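Local coordinates for protein cytochrome P450 268A2 Cyp268A2 (Mycobacterium marinum, PDB 6BLD) that belongs to the cytochrome P450 family and holds a protoporphyrin IX group with its iron inside a largely helical fold, at residues Pro41-Pro46 / Phe61-Arg66; Pro46-Ala51 / Val86-Val91; Val308-Arg313 / Lys331-Tyr336. All blocks are in the same frame, centred on the assembly; numbering follows the deposited sequence.

Contact 1. Residues Pro41-Pro46 / Phe61-Arg66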
loop_
_atom_site.group_PDB
_atom_site.type_symbol
_atom_site.label_atom_id
_atom_site.label_comp_id
_atom_site.label_asym_id
_atom_site.label_seq_id
_atom_site.Cartn_x
_atom_site.Cartn_y
_atom_site.Cartn_z
ATOM N N PRO A 41 -7.065 -12.945 19.842
ATOM C CA PRO A 41 -7.143 -12.223 18.559
ATOM C C PRO A 41 -7.061 -10.714 18.691
ATOM O O PRO A 41 -6.683 -10.045 17.721
ATOM C CB PRO A 41 -8.501 -12.661 17.993
ATOM C CG PRO A 41 -9.288 -13.100 19.186
ATOM C CD PRO A 41 -8.294 -13.703 20.129
ATOM N N VAL A 42 -7.408 -10.156 19.846
ATOM C CA VAL A 42 -7.295 -8.725 20.111
ATOM C C VAL A 42 -6.439 -8.588 21.363
ATOM O O VAL A 42 -6.909 -8.844 22.479
ATOM C CB VAL A 42 -8.661 -8.053 20.285
ATOM C CG1 VAL A 42 -8.489 -6.581 20.631
ATOM C CG2 VAL A 42 -9.496 -8.214 19.019
ATOM N N SER A 43 -5.181 -8.189 21.187
ATOM C CA SER A 43 -4.210 -8.165 22.270
ATOM C C SER A 43 -3.579 -6.783 22.379
ATOM O O SER A 43 -3.527 -6.020 21.412
ATOM C CB SER A 43 -3.120 -9.225 22.064
ATOM O OG SER A 43 -2.525 -9.100 20.783
ATOM N N TRP A 44 -3.084 -6.483 23.579
ATOM C CA TRP A 44 -2.490 -5.191 23.906
ATOM C C TRP A 44 -0.971 -5.306 23.882
ATOM O O TRP A 44 -0.404 -6.232 24.473
ATOM C CB TRP A 44 -2.975 -4.721 25.280
ATOM C CG TRP A 44 -2.468 -3.375 25.712
ATOM C CD1 TRP A 44 -1.548 -3.122 26.690
ATOM C CD2 TRP A 44 -2.867 -2.098 25.199
ATOM N NE1 TRP A 44 -1.347 -1.769 26.812
ATOM C CE2 TRP A 44 -2.142 -1.118 25.907
ATOM C CE3 TRP A 44 -3.762 -1.688 24.205
ATOM C CZ2 TRP A 44 -2.285 0.245 25.654
ATOM C CZ3 TRP A 44 -3.902 -0.334 23.955
ATOM C CH2 TRP A 44 -3.167 0.615 24.677
ATOM N N HIS A 45 -0.318 -4.367 23.210
ATOM C CA HIS A 45 1.118 -4.407 22.986
ATOM C C HIS A 45 1.707 -3.026 23.224
ATOM O O HIS A 45 1.004 -2.018 23.107
ATOM C CB HIS A 45 1.445 -4.874 21.561
ATOM C CG HIS A 45 0.970 -6.260 21.256
ATOM N ND1 HIS A 45 1.817 -7.346 21.225
ATOM C CD2 HIS A 45 -0.264 -6.737 20.970
ATOM C CE1 HIS A 45 1.125 -8.434 20.935
ATOM N NE2 HIS A 45 -0.141 -8.091 20.775
ATOM N N PRO A 46 2.992 -2.949 23.567
ATOM C CA PRO A 46 3.660 -1.646 23.686
ATOM C C PRO A 46 3.905 -1.035 22.317
ATOM O O PRO A 46 3.855 -1.742 21.299
ATOM C CB PRO A 46 4.981 -1.992 24.388
ATOM C CG PRO A 46 5.231 -3.412 24.022
ATOM C CD PRO A 46 3.877 -4.060 23.960
ATOM N N PHE A 61 -0.944 -0.204 21.852
ATOM C CA PHE A 61 -1.944 -0.368 20.807
ATOM C C PHE A 61 -2.602 -1.731 20.957
ATOM O O PHE A 61 -2.058 -2.640 21.590
ATOM C CB PHE A 61 -1.327 -0.224 19.410
ATOM C CG PHE A 61 -0.372 -1.331 19.049
ATOM C CD1 PHE A 61 0.970 -1.241 19.380
ATOM C CD2 PHE A 61 -0.816 -2.461 18.378
ATOM C CE1 PHE A 61 1.850 -2.257 19.050
ATOM C CE2 PHE A 61 0.058 -3.478 18.048
ATOM C CZ PHE A 61 1.392 -3.377 18.385
ATOM N N TRP A 62 -3.781 -1.858 20.356
ATOM C CA TRP A 62 -4.499 -3.121 20.274
ATOM C C TRP A 62 -4.178 -3.792 18.944
ATOM O O TRP A 62 -4.319 -3.175 17.884
ATOM C CB TRP A 62 -6.007 -2.906 20.400
ATOM C CG TRP A 62 -6.471 -2.579 21.784
ATOM C CD1 TRP A 62 -6.819 -1.350 22.263
ATOM C CD2 TRP A 62 -6.653 -3.498 22.867
ATOM N NE1 TRP A 62 -7.202 -1.445 23.580
ATOM C CE2 TRP A 62 -7.109 -2.754 23.974
ATOM C CE3 TRP A 62 -6.472 -4.877 23.011
ATOM C CZ2 TRP A 62 -7.386 -3.343 25.205
ATOM C CZ3 TRP A 62 -6.747 -5.459 24.235
ATOM C CH2 TRP A 62 -7.200 -4.693 25.315
ATOM N N ALA A 63 -3.754 -5.051 19.002
ATOM C CA ALA A 63 -3.422 -5.810 17.803
ATOM C C ALA A 63 -4.661 -6.550 17.314
ATOM O O ALA A 63 -5.236 -7.361 18.047
ATOM C CB ALA A 63 -2.282 -6.789 18.082
ATOM N N VAL A 64 -5.068 -6.269 16.078
ATOM C CA VAL A 64 -6.233 -6.891 15.456
ATOM C C VAL A 64 -5.723 -7.819 14.363
ATOM O O VAL A 64 -5.222 -7.360 13.328
ATOM C CB VAL A 64 -7.204 -5.847 14.890
ATOM C CG1 VAL A 64 -8.381 -6.534 14.222
ATOM C CG2 VAL A 64 -7.677 -4.916 15.988
ATOM N N THR A 65 -5.870 -9.129 14.580
ATOM C CA THR A 65 -5.248 -10.130 13.727
ATOM C C THR A 65 -6.224 -10.925 12.869
ATOM O O THR A 65 -5.812 -11.460 11.836
ATOM C CB THR A 65 -4.435 -11.115 14.581
ATOM O OG1 THR A 65 -5.282 -11.685 15.585
ATOM C CG2 THR A 65 -3.266 -10.404 15.252
ATOM N N ARG A 66 -7.490 -11.023 13.264
ATOM C CA ARG A 66 -8.468 -11.795 12.512
ATOM C C ARG A 66 -9.102 -10.944 11.419
ATOM O O ARG A 66 -9.299 -9.736 11.579
ATOM C CB ARG A 66 -9.551 -12.348 13.440
ATOM C CG ARG A 66 -9.105 -13.557 14.246
ATOM C CD ARG A 66 -10.248 -14.137 15.062
ATOM N NE ARG A 66 -9.816 -15.277 15.866
ATOM C CZ ARG A 66 -10.551 -15.842 16.819
ATOM N NH1 ARG A 66 -11.761 -15.373 17.092
ATOM N NH2 ARG A 66 -10.077 -16.878 17.499
HETATM O O HOH W 1 -8.707 -9.853 15.594
HETATM O O HOH W 2 -3.919 -10.063 18.711
#

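Contact 2. Residues Pro46-Ala51 / Val86-Val91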
loop_
_atom_site.group_PDB
_atom_site.type_symbol
_atom_site.label_atom_id
_atom_site.label_comp_id
_atom_site.label_asym_id
_atom_site.label_seq_id
_atom_site.Cartn_x
_atom_site.Cartn_y
_atom_site.Cartn_z
ATOM N N PRO A 46 2.992 -2.949 23.567
ATOM C CA PRO A 46 3.660 -1.646 23.686
ATOM C C PRO A 46 3.905 -1.035 22.317
ATOM O O PRO A 46 3.855 -1.742 21.299
ATOM C CB PRO A 46 4.981 -1.992 24.388
ATOM C CG PRO A 46 5.231 -3.412 24.022
ATOM C CD PRO A 46 3.877 -4.060 23.960
ATOM N N PRO A 47 4.175 0.269 22.246
ATOM C CA PRO A 47 4.371 0.917 20.941
ATOM C C PRO A 47 5.583 0.362 20.207
ATOM O O PRO A 47 6.435 -0.327 20.771
ATOM C CB PRO A 47 4.564 2.396 21.300
ATOM C CG PRO A 47 3.979 2.544 22.668
ATOM C CD PRO A 47 4.233 1.239 23.354
ATOM N N VAL A 48 5.646 0.679 18.910
ATOM C CA VAL A 48 6.756 0.228 18.076
ATOM C C VAL A 48 8.069 0.738 18.652
ATOM O O VAL A 48 8.231 1.937 18.911
ATOM C CB VAL A 48 6.561 0.701 16.627
ATOM C CG1 VAL A 48 7.813 0.440 15.804
ATOM C CG2 VAL A 48 5.357 0.017 16.003
ATOM N N GLU A 49 9.012 -0.177 18.860
ATOM C CA GLU A 49 10.290 0.165 19.467
ATOM C C GLU A 49 11.195 0.874 18.467
ATOM O O GLU A 49 11.113 0.653 17.255
ATOM C CB GLU A 49 10.985 -1.091 19.993
ATOM C CG GLU A 49 10.167 -1.869 21.011
ATOM C CD GLU A 49 10.857 -3.141 21.466
ATOM O OE1 GLU A 49 11.918 -3.481 20.902
ATOM O OE2 GLU A 49 10.336 -3.800 22.390
ATOM N N ASP A 50 12.068 1.734 18.997
ATOM C CA ASP A 50 13.033 2.483 18.190
ATOM C C ASP A 50 12.334 3.249 17.070
ATOM O O ASP A 50 12.810 3.310 15.934
ATOM C CB ASP A 50 14.114 1.557 17.629
ATOM C CG ASP A 50 14.909 0.863 18.719
ATOM O OD1 ASP A 50 15.207 1.513 19.744
ATOM O OD2 ASP A 50 15.236 -0.331 18.552
ATOM N N ALA A 51 11.186 3.837 17.397
ATOM C CA ALA A 51 10.376 4.520 16.402
ATOM C C ALA A 51 11.061 5.807 15.941
ATOM O O ALA A 51 12.014 6.294 16.554
ATOM C CB ALA A 51 8.989 4.827 16.965
ATOM N N VAL A 86 -3.007 7.293 11.081
ATOM C CA VAL A 86 -3.311 5.956 10.583
ATOM C C VAL A 86 -2.085 5.062 10.496
ATOM O O VAL A 86 -2.221 3.880 10.174
ATOM C CB VAL A 86 -4.021 6.016 9.213
ATOM C CG1 VAL A 86 -5.347 6.742 9.334
ATOM C CG2 VAL A 86 -3.126 6.682 8.176
ATOM N N LEU A 87 -0.892 5.576 10.781
ATOM C CA LEU A 87 0.327 4.788 10.664
ATOM C C LEU A 87 0.594 4.008 11.946
ATOM O O LEU A 87 0.324 4.487 13.053
ATOM C CB LEU A 87 1.518 5.688 10.333
ATOM C CG LEU A 87 1.535 6.253 8.908
ATOM C CD1 LEU A 87 2.907 6.813 8.558
ATOM C CD2 LEU A 87 1.109 5.201 7.894
ATOM N N PHE A 88 1.124 2.794 11.781
ATOM C CA PHE A 88 1.444 1.930 12.915
ATOM C C PHE A 88 2.526 2.556 13.788
ATOM O O PHE A 88 2.340 2.748 14.997
ATOM C CB PHE A 88 1.882 0.557 12.392
ATOM C CG PHE A 88 2.200 -0.451 13.466
ATOM C CD1 PHE A 88 1.623 -0.369 14.724
ATOM C CD2 PHE A 88 3.071 -1.498 13.204
ATOM C CE1 PHE A 88 1.921 -1.302 15.700
ATOM C CE2 PHE A 88 3.369 -2.435 14.175
ATOM C CZ PHE A 88 2.793 -2.336 15.425
ATOM N N GLU A 89 3.667 2.878 13.189
ATOM C CA GLU A 89 4.768 3.490 13.915
ATOM C C GLU A 89 4.501 4.973 14.145
ATOM O O GLU A 89 3.866 5.647 13.330
ATOM C CB GLU A 89 6.074 3.303 13.142
ATOM C CG GLU A 89 7.318 3.745 13.887
ATOM C CD GLU A 89 8.579 3.496 13.090
ATOM O OE1 GLU A 89 8.603 2.526 12.304
ATOM O OE2 GLU A 89 9.544 4.273 13.244
ATOM N N ASN A 90 4.990 5.476 15.278
ATOM C CA ASN A 90 4.887 6.898 15.582
ATOM C C ASN A 90 5.819 7.687 14.668
ATOM O O ASN A 90 7.032 7.448 14.648
ATOM C CB ASN A 90 5.226 7.150 17.049
ATOM C CG ASN A 90 4.083 6.793 17.981
ATOM O OD1 ASN A 90 2.912 6.947 17.633
ATOM N ND2 ASN A 90 4.419 6.309 19.172
ATOM N N VAL A 91 5.252 8.627 13.920
ATOM C CA VAL A 91 5.986 9.418 12.934
ATOM C C VAL A 91 5.841 10.892 13.298
ATOM O O VAL A 91 4.753 11.311 13.721
ATOM C CB VAL A 91 5.474 9.130 11.512
ATOM C CG1 VAL A 91 6.157 10.023 10.484
ATOM C CG2 VAL A 91 5.669 7.659 11.165
HETATM O O HOH W 3 5.771 3.895 17.636
HETATM O O HOH W 4 3.301 2.324 17.831
#

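Contact 3. Residues Val308-Arg313 / Lys331-Tyr336. With HEM (protoporphyrin IX containing Fe), chain B; DXJ ((3E,5E)-6,10-dimethylundeca-3,5,9-trien-2-one), chain C.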
loop_
_atom_site.group_PDB
_atom_site.type_symbol
_atom_site.label_atom_id
_atom_site.label_comp_id
_atom_site.label_asym_id
_atom_site.label_seq_id
_atom_site.Cartn_x
_atom_site.Cartn_y
_atom_site.Cartn_z
ATOM N N VAL A 308 0.403 -3.520 1.756
ATOM C CA VAL A 308 0.147 -2.729 2.953
ATOM C C VAL A 308 -0.090 -3.706 4.097
ATOM O O VAL A 308 -1.107 -4.403 4.131
ATOM C CB VAL A 308 -1.046 -1.785 2.765
ATOM C CG1 VAL A 308 -1.211 -0.896 3.987
ATOM C CG2 VAL A 308 -0.866 -0.948 1.510
ATOM N N MET A 309 0.857 -3.765 5.032
ATOM C CA MET A 309 0.765 -4.696 6.149
ATOM C C MET A 309 -0.026 -4.132 7.320
ATOM O O MET A 309 -0.744 -4.879 7.996
ATOM C CB MET A 309 2.163 -5.092 6.626
ATOM C CG MET A 309 2.976 -5.862 5.605
ATOM S SD MET A 309 4.538 -6.438 6.289
ATOM C CE MET A 309 5.299 -4.886 6.771
ATOM N N THR A 310 0.090 -2.832 7.588
ATOM C CA THR A 310 -0.527 -2.249 8.770
ATOM C C THR A 310 -1.189 -0.919 8.444
ATOM O O THR A 310 -0.685 -0.140 7.630
ATOM C CB THR A 310 0.492 -2.027 9.898
ATOM O OG1 THR A 310 1.545 -1.171 9.434
ATOM C CG2 THR A 310 1.080 -3.349 10.371
ATOM N N PHE A 311 -2.327 -0.685 9.090
ATOM C CA PHE A 311 -2.947 0.625 9.200
ATOM C C PHE A 311 -3.651 0.655 10.547
ATOM O O PHE A 311 -4.143 -0.371 11.022
ATOM C CB PHE A 311 -3.936 0.909 8.061
ATOM C CG PHE A 311 -3.343 1.681 6.915
ATOM C CD1 PHE A 311 -2.471 2.736 7.144
ATOM C CD2 PHE A 311 -3.660 1.352 5.607
ATOM C CE1 PHE A 311 -1.926 3.447 6.083
ATOM C CE2 PHE A 311 -3.119 2.059 4.545
ATOM C CZ PHE A 311 -2.250 3.106 4.785
ATOM N N ARG A 312 -3.680 1.825 11.169
ATOM C CA ARG A 312 -4.207 1.929 12.520
ATOM C C ARG A 312 -5.372 2.908 12.567
ATOM O O ARG A 312 -5.611 3.682 11.637
ATOM C CB ARG A 312 -3.113 2.352 13.508
ATOM C CG ARG A 312 -2.881 3.844 13.558
ATOM C CD ARG A 312 -2.436 4.298 14.936
ATOM N NE ARG A 312 -1.643 5.518 14.847
ATOM C CZ ARG A 312 -2.085 6.726 15.176
ATOM N NH1 ARG A 312 -3.319 6.886 15.633
ATOM N NH2 ARG A 312 -1.287 7.776 15.054
ATOM N N ARG A 313 -6.106 2.847 13.676
ATOM C CA ARG A 313 -7.206 3.755 13.955
ATOM C C ARG A 313 -7.128 4.171 15.417
ATOM O O ARG A 313 -6.375 3.596 16.209
ATOM C CB ARG A 313 -8.569 3.113 13.652
ATOM C CG ARG A 313 -8.735 2.595 12.228
ATOM C CD ARG A 313 -9.025 3.728 11.259
ATOM N NE ARG A 313 -9.431 3.245 9.943
ATOM C CZ ARG A 313 -8.600 3.085 8.918
ATOM N NH1 ARG A 313 -7.311 3.361 9.059
ATOM N NH2 ARG A 313 -9.058 2.644 7.752
ATOM N N LYS A 331 -5.174 3.268 20.551
ATOM C CA LYS A 331 -4.814 2.941 19.179
ATOM C C LYS A 331 -5.182 1.499 18.855
ATOM O O LYS A 331 -5.034 0.600 19.687
ATOM C CB LYS A 331 -3.319 3.162 18.951
ATOM C CG LYS A 331 -2.899 4.622 18.976
ATOM C CD LYS A 331 -1.413 4.775 18.690
ATOM C CE LYS A 331 -0.975 6.225 18.810
ATOM N NZ LYS A 331 0.452 6.406 18.426
ATOM N N VAL A 332 -5.662 1.284 17.631
ATOM C CA VAL A 332 -6.121 -0.021 17.164
ATOM C C VAL A 332 -5.467 -0.286 15.816
ATOM O O VAL A 332 -5.738 0.429 14.846
ATOM C CB VAL A 332 -7.654 -0.078 17.049
ATOM C CG1 VAL A 332 -8.095 -1.415 16.487
ATOM C CG2 VAL A 332 -8.304 0.176 18.407
ATOM N N VAL A 333 -4.617 -1.307 15.750
ATOM C CA VAL A 333 -3.794 -1.574 14.574
ATOM C C VAL A 333 -4.323 -2.810 13.860
ATOM O O VAL A 333 -4.521 -3.861 14.482
ATOM C CB VAL A 333 -2.315 -1.755 14.955
ATOM C CG1 VAL A 333 -1.483 -2.088 13.720
ATOM C CG2 VAL A 333 -1.796 -0.498 15.633
ATOM N N MET A 334 -4.532 -2.686 12.553
ATOM C CA MET A 334 -5.006 -3.775 11.709
ATOM C C MET A 334 -3.817 -4.409 10.998
ATOM O O MET A 334 -3.047 -3.714 10.327
ATOM C CB MET A 334 -6.015 -3.249 10.689
ATOM C CG MET A 334 -7.279 -2.684 11.305
ATOM S SD MET A 334 -8.534 -2.346 10.066
ATOM C CE MET A 334 -8.445 -0.586 9.893
ATOM N N PHE A 335 -3.662 -5.720 11.154
ATOM C CA PHE A 335 -2.554 -6.455 10.546
ATOM C C PHE A 335 -3.105 -7.227 9.350
ATOM O O PHE A 335 -3.561 -8.365 9.472
ATOM C CB PHE A 335 -1.883 -7.363 11.568
ATOM C CG PHE A 335 -1.137 -6.611 12.633
ATOM C CD1 PHE A 335 0.165 -6.195 12.418
ATOM C CD2 PHE A 335 -1.742 -6.309 13.844
ATOM C CE1 PHE A 335 0.859 -5.496 13.392
ATOM C CE2 PHE A 335 -1.055 -5.612 14.823
ATOM C CZ PHE A 335 0.248 -5.204 14.596
ATOM N N TYR A 336 -3.050 -6.588 8.178
ATOM C CA TYR A 336 -3.673 -7.148 6.983
ATOM C C TYR A 336 -3.044 -8.475 6.572
ATOM O O TYR A 336 -3.740 -9.349 6.044
ATOM C CB TYR A 336 -3.586 -6.146 5.835
ATOM C CG TYR A 336 -4.234 -4.812 6.125
ATOM C CD1 TYR A 336 -3.504 -3.632 6.052
ATOM C CD2 TYR A 336 -5.577 -4.731 6.465
ATOM C CE1 TYR A 336 -4.096 -2.409 6.310
ATOM C CE2 TYR A 336 -6.177 -3.515 6.725
ATOM C CZ TYR A 336 -5.434 -2.359 6.645
ATOM O OH TYR A 336 -6.033 -1.148 6.901
HETATM C CHA HEM B . -6.173 3.570 0.370
HETATM C CHB HEM B . -4.587 5.273 -3.891
HETATM C CHC HEM B . -3.159 0.803 -5.146
HETATM C CHD HEM B . -3.960 -0.637 -0.569
HETATM C C1A HEM B . -5.881 4.423 -0.673
HETATM C C2A HEM B . -6.159 5.845 -0.726
HETATM C C3A HEM B . -5.725 6.312 -1.899
HETATM C C4A HEM B . -5.148 5.206 -2.636
HETATM C CMA HEM B . -5.819 7.775 -2.384
HETATM C CAA HEM B . -6.852 6.670 0.380
HETATM C CBA HEM B . -8.362 6.498 0.240
HETATM C CGA HEM B . -9.066 7.134 1.410
HETATM O O1A HEM B . -10.292 7.398 1.300
HETATM O O2A HEM B . -8.402 7.384 2.450
HETATM C C1B HEM B . -4.123 4.206 -4.629
HETATM C C2B HEM B . -3.736 4.248 -6.020
HETATM C C3B HEM B . -3.345 3.030 -6.389
HETATM C C4B HEM B . -3.461 2.150 -5.231
HETATM C CMB HEM B . -3.775 5.489 -6.939
HETATM C CAB HEM B . -2.860 2.712 -7.823
HETATM C CBB HEM B . -2.575 1.477 -8.236
HETATM C C1C HEM B . -3.257 0.015 -4.014
HETATM C C2C HEM B . -2.959 -1.402 -3.923
HETATM C C3C HEM B . -3.176 -1.789 -2.651
HETATM C C4C HEM B . -3.629 -0.637 -1.907
HETATM C CMC HEM B . -2.462 -2.251 -5.118
HETATM C CAC HEM B . -3.033 -3.179 -1.988
HETATM C CBC HEM B . -2.852 -4.313 -2.670
HETATM C C1D HEM B . -4.645 0.359 0.090
HETATM C C2D HEM B . -5.127 0.312 1.453
HETATM C C3D HEM B . -5.737 1.473 1.719
HETATM C C4D HEM B . -5.666 2.298 0.526
HETATM C CMD HEM B . -4.952 -0.880 2.420
HETATM C CAD HEM B . -6.409 1.867 3.053
HETATM C CBD HEM B . -7.782 1.205 3.136
HETATM C CGD HEM B . -8.452 1.518 4.450
HETATM O O1D HEM B . -9.572 0.996 4.688
HETATM O O2D HEM B . -7.870 2.284 5.259
HETATM N NA HEM B . -5.261 4.068 -1.858
HETATM N NB HEM B . -3.942 2.911 -4.179
HETATM N NC HEM B . -3.665 0.445 -2.765
HETATM N ND HEM B . -4.992 1.583 -0.444
HETATM FE FE HEM B . -4.679 2.175 -2.382
HETATM C C10 DXJ C . 3.775 8.379 4.018
HETATM C C13 DXJ C . 6.986 8.973 6.018
HETATM C C01 DXJ C . -2.203 3.017 1.034
HETATM C C02 DXJ C . -0.872 3.738 1.229
HETATM C C03 DXJ C . -0.863 5.014 1.560
HETATM C C04 DXJ C . 0.441 2.978 1.042
HETATM C C05 DXJ C . 0.455 5.759 1.762
HETATM C C06 DXJ C . 0.466 6.573 3.054
HETATM C C07 DXJ C . 1.615 7.579 3.118
HETATM C C08 DXJ C . 2.622 7.379 3.944
HETATM C C09 DXJ C . 1.588 8.819 2.228
HETATM C C11 DXJ C . 4.639 8.300 5.010
HETATM C C12 DXJ C . 5.799 9.287 5.111
HETATM O O14 DXJ C . 5.777 10.295 4.487
HETATM O O HOH W 5 1.100 5.590 15.812
#

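Contact 1. Residues Pro41-Pro46 / Phe61-Arg66
Phe61 and His45 open an antiparallel ladder that forms the outer edge of the cytochrome P450 mixed sheet, where strand 42-45 is the outermost strand and 61-64 its neighbour. The Phe61 backbone pairs both ways with His45, each N bonding to the other's O. Its ring passes under His45 CB, which sits over the face 3.9 Å from the ring centroid of Phe61.

Trp62 shares the other sheet face with Val42, Trp44 and Val64. The edge of the Trp44 six-membered ring points at the face of the Trp62 five-membered ring, planes at 61°, with Trp44 CE3 3.5 Å from Trp62 CE2. CG of Trp44 stands anti to its backbone N (chi1 -178°), which carries the indole across its partner; Trp62 NE1 bonds to Glu330.

Ala63 N makes a short bond of 2.6 Å to Ser43 O, and its methyl lies against Ser43 OG and the His45 ring. Ser43 OG and His45 NE2 are themselves hydrogen-bonded. Past the ladder, Thr65 OG1 donates to a lone pair of Pro41 O at 3.0 Å. The Arg66 guanidinium, whose NE bonds to Arg37 O, is covered on one face by Pro41 CG, 3.8 Å from Arg66 CZ.

Contact 2. Residues Pro46-Ala51 / Val86-Val91
Pro47 brushes Asn90 with its ring, CB 4.5 Å from Asn90 ND2, which is hydrogen-bonded to Asp58; here two loops of the P450 fold meet without regular structure on either side. Val48 makes the largest single share of the contact by dividing its two methyls. CG2 stands over the middle of the Phe88 ring, 3.5 Å from the centroid and 12° off the normal, a close CH-pi contact. CG1, anti to the backbone N (chi1 171°), is turned instead to the aliphatic part of Glu89, 3.9 Å from Glu89 CG.

Water joins the backbones: one molecule accepts from Val48 N and donates to Phe88 O, while a second accepts from Asn90 N and reaches Val48 O only weakly. Ala51 then closes the contact, its CB 3.7 Å from Glu89 CG and its CA 3.3 Å from Glu89 OE2. The extended Glu89 side chain thus runs past both Val48 and Ala51, and its buried carboxylate is well supplied with donors: OE1 takes Trp190 NE1 and Asn407 ND2, OE2 takes Leu52 N.

Around this, segment 46-51 follows strand 42-45, and segment 86-91 leads from strand 80-81 into helix 93-97, with the Phe88 side chain touching Thr310 of strand 310-315.

Contact 3. Residues Val308-Arg313 / Lys331-Tyr336
The haem pocket and the bound (3E,5E)-6,10-dimethylundeca-3,5,9-trien-2-one both border this antiparallel pair, strands 310-313 and 331-335 of the P450 mixed sheet. Arg313 makes the polar link: its NH2 donates to a haem propionate oxygen, O2D, at 2.8 Å, with the angle at hydrogen 159° and the oxygen near the guanidinium plane. A bend at chi2 (-78°) folds the chain towards the propionate, and two neighbours help fix the group's rotation. Arg313 NH1 donates to Arg312 O from above that carbonyl's plane, and the methyl CE of Met334 covers one guanidinium face, 3.8 Å from Arg313 CZ.

Phe311 stands edge-on to the ligand, its CZ 3.8 Å from C01 of DXJ, while its CE2 approaches haem CAD. Tyr336 OH meets the same ring near its plane and comes within 3.2 Å of Phe311 CB. Beside it, Val308 sets CG2 against the haem meso carbon CHD at 3.7 Å and CG1 against Tyr336 CE1.

Backbone bonds pair Phe311 with Met334 and Arg313 with Val332; of these, Phe311 N to Met334 O is weak. On the sheet face of Thr310 and Arg312, Thr310 CG2 touches the Phe335 ring at CD1, 3.6 Å away. The extended Lys331 chain lays CE over the Arg312 guanidinium. Asp58 probably offsets the charge on Lys331 through a salt bridge to NZ, Leu87 O and Asn84 O satisfy Arg312 N-H groups, and a water accepts from Lys331 NZ and, weakly, Arg312 NE.

In the sheet, strand 331-335 lies between 61-64 and 310-315, and strand 80-81 flanks 310-315 on its far side. Helix 67-75 packs against Met334 and Arg313, and helix 336-339 starts at Tyr336.

Contacts 1 and 3 are two ladders of one sheet, centres about 10 Å apart. Strand 61-64 joins strand 331-335 in parallel through probable hydrogen bonds, Trp62 N to Lys331 O at 2.8 Å and Val333 N to Trp62 O at 2.9 Å. Contact 2 shares Pro46 with contact 1 and meets it again where Phe61 CZ lies 3.4 Å from Phe88 CE1. Towards contact 3, Arg312 N probably bonds to Val86 O at 2.7 Å. Contact 3 alone touches the haem; the side chains of Val64 and Phe88 are each about 12 Å from it. Phe311 of contact 3 lines the (3E,5E)-6,10-dimethylundeca-3,5,9-trien-2-one pocket, and the Glu89 side chain of contact 2 is about 9 Å from that ligand.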